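Local coordinates for actin binding protein (Saccharomyces cerevisiae, PDB 1JO8) that binds actin filaments and regulates actin assembly by the ARP2/3 complex, its SH3 domain, the part in this model, binding partners such as ARK1, PRK1 and SRV2, at residues 17-22 with 47-52. Sequence-based numbering, arbitrary orientation.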
loop_
_atom_site.group_PDB
_atom_site.type_symbol
_atom_site.label_atom_id
_atom_site.label_comp_id
_atom_site.label_asym_id
_atom_site.label_seq_id
_atom_site.Cartn_x
_atom_site.Cartn_y
_atom_site.Cartn_z
ATOM N N LEU A 17 0.649 6.606 -0.646
ATOM C CA LEU A 17 1.933 5.918 -0.774
ATOM C C LEU A 17 2.372 5.891 -2.228
ATOM O O LEU A 17 1.570 6.035 -3.153
ATOM C CB LEU A 17 1.801 4.464 -0.334
ATOM C CG LEU A 17 1.497 4.183 1.129
ATOM C CD1 LEU A 17 1.292 2.697 1.391
ATOM C CD2 LEU A 17 2.636 4.685 1.950
ATOM N N THR A 18 3.657 5.677 -2.407
ATOM C CA THR A 18 4.284 5.375 -3.684
ATOM C C THR A 18 5.074 4.090 -3.466
ATOM O O THR A 18 5.805 3.991 -2.496
ATOM C CB THR A 18 5.237 6.503 -4.108
ATOM O OG1 THR A 18 4.468 7.663 -4.411
ATOM C CG2 THR A 18 6.035 6.154 -5.370
ATOM N N PHE A 19 4.939 3.105 -4.338
ATOM C CA PHE A 19 5.650 1.857 -4.172
ATOM C C PHE A 19 5.815 1.176 -5.501
ATOM O O PHE A 19 5.198 1.586 -6.472
ATOM C CB PHE A 19 4.968 0.955 -3.140
ATOM C CG PHE A 19 3.508 0.673 -3.400
ATOM C CD1 PHE A 19 3.095 -0.239 -4.362
ATOM C CD2 PHE A 19 2.544 1.276 -2.617
ATOM C CE1 PHE A 19 1.756 -0.522 -4.540
ATOM C CE2 PHE A 19 1.204 0.991 -2.792
ATOM C CZ PHE A 19 0.815 0.103 -3.761
ATOM N N VAL A 20 6.638 0.130 -5.535
ATOM C CA VAL A 20 6.846 -0.646 -6.748
ATOM C C VAL A 20 6.451 -2.091 -6.509
ATOM O O VAL A 20 6.364 -2.540 -5.369
ATOM C CB VAL A 20 8.305 -0.563 -7.259
ATOM C CG1 VAL A 20 8.603 0.851 -7.742
ATOM C CG2 VAL A 20 9.284 -0.997 -6.193
ATOM N N GLU A 21 6.212 -2.814 -7.594
ATOM C CA GLU A 21 5.891 -4.218 -7.560
ATOM C C GLU A 21 6.868 -4.919 -6.621
ATOM O O GLU A 21 8.080 -4.678 -6.657
ATOM C CB GLU A 21 6.023 -4.810 -8.977
ATOM C CG GLU A 21 5.442 -6.228 -9.077
ATOM C CD GLU A 21 5.667 -6.917 -10.412
ATOM O OE1 GLU A 21 6.158 -6.249 -11.336
ATOM O OE2 GLU A 21 5.347 -8.122 -10.536
ATOM N N ASN A 22 6.332 -5.809 -5.803
ATOM C CA ASN A 22 7.069 -6.593 -4.827
ATOM C C ASN A 22 7.414 -5.912 -3.530
ATOM O O ASN A 22 7.807 -6.585 -2.597
ATOM C CB ASN A 22 8.258 -7.302 -5.425
ATOM C CG ASN A 22 7.831 -8.345 -6.412
ATOM O OD1 ASN A 22 6.810 -9.026 -6.218
ATOM N ND2 ASN A 22 8.566 -8.443 -7.512
ATOM N N GLY A 47 0.387 5.917 4.240
ATOM C CA GLY A 47 -0.553 6.614 3.390
ATOM C C GLY A 47 -1.571 5.694 2.770
ATOM O O GLY A 47 -1.577 4.480 3.005
ATOM N N LEU A 48 -2.420 6.287 1.951
ATOM C CA LEU A 48 -3.472 5.587 1.262
ATOM C C LEU A 48 -2.986 4.992 -0.044
ATOM O O LEU A 48 -2.070 5.524 -0.696
ATOM C CB LEU A 48 -4.603 6.562 0.949
ATOM C CG LEU A 48 -5.409 7.073 2.129
ATOM C CD1 LEU A 48 -6.264 8.226 1.683
ATOM C CD2 LEU A 48 -6.271 5.953 2.700
ATOM N N PHE A 49 -3.634 3.913 -0.462
ATOM C CA PHE A 49 -3.303 3.295 -1.725
ATOM C C PHE A 49 -4.514 2.521 -2.197
ATOM O O PHE A 49 -5.340 2.104 -1.365
ATOM C CB PHE A 49 -2.080 2.382 -1.603
ATOM C CG PHE A 49 -2.270 1.225 -0.672
ATOM C CD1 PHE A 49 -2.114 1.353 0.698
ATOM C CD2 PHE A 49 -2.676 0.003 -1.156
ATOM C CE1 PHE A 49 -2.332 0.275 1.536
ATOM C CE2 PHE A 49 -2.890 -1.058 -0.318
ATOM C CZ PHE A 49 -2.724 -0.932 1.026
ATOM N N PRO A 50 -4.656 2.331 -3.510
ATOM C CA PRO A 50 -5.815 1.600 -4.022
ATOM C C PRO A 50 -5.623 0.126 -3.747
ATOM O O PRO A 50 -4.584 -0.467 -4.009
ATOM C CB PRO A 50 -5.800 1.920 -5.529
ATOM C CG PRO A 50 -4.812 3.008 -5.707
ATOM C CD PRO A 50 -3.803 2.826 -4.608
ATOM N N SER A 51 -6.646 -0.491 -3.168
ATOM C CA SER A 51 -6.521 -1.861 -2.692
ATOM C C SER A 51 -6.175 -2.872 -3.779
ATOM O O SER A 51 -5.505 -3.874 -3.508
ATOM C CB SER A 51 -7.809 -2.264 -1.997
ATOM O OG SER A 51 -8.848 -2.342 -2.935
ATOM N N ASN A 52 -6.597 -2.633 -5.017
ATOM C CA ASN A 52 -6.331 -3.597 -6.068
ATOM C C ASN A 52 -4.852 -3.646 -6.497
ATOM O O ASN A 52 -4.457 -4.487 -7.291
ATOM C CB ASN A 52 -7.276 -3.361 -7.287
ATOM C CG ASN A 52 -8.815 -3.440 -6.904
ATOM O OD1 ASN A 52 -9.458 -4.432 -7.168
ATOM N ND2 ASN A 52 -9.363 -2.388 -6.278
#
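Leu17 lies against Gly47 and Phe49, where the loop between strands 3-5 and 24-29 meets the outer strand of the SH3 sheet, and its side chain is worth following outward. CB sits 4.0 Å from Leu48 O, still close to the backbone. CG, anti to the carbonyl carbon of its own residue (chi1 -66°), lies nearly equally close to Gly47 O (3.6 Å) and Gly47 N. There the branches part: CD2 reaches Gly47 N at 3.4 Å, while CD1 touches both Gly47 O and Phe49 CD1, each at 3.7 Å, the leucine and phenylalanine side chains lying side by side and pointing the same way. Leu17 N donates to Leu48 O over 2.9 Å in a fairly straight bond (161° at the hydrogen), tying the loop to the strand.

Two residues along, the Phe19 side chain crosses that of Phe49 at about a right angle. Its CE2 stands 3.8 Å from Phe49 CB, which meets the Phe19 ring at the edge, close to its plane. The rings form an offset edge-to-face pair, Phe19 giving the edge, with planes at 78° and centroids 6.0 Å apart. Val54 of strand 54-56 touches both side chains, and Trp36 on the neighbouring strand touches Phe49.

This is part of the hydrophobic core of the small SH3 barrel, where the RT loop, which carries residues 17-22, packs on strand 46-50. Leu17 N to Leu48 O is the one hydrogen bond between the two segments, and Leu48 with Asn15 adds another to the loop. Leu17 also packs on polar backbone atoms of Gly47, but Phe49 meets Leu17 and Phe19 through side-chain carbon, a hold resting on shape and burial from water.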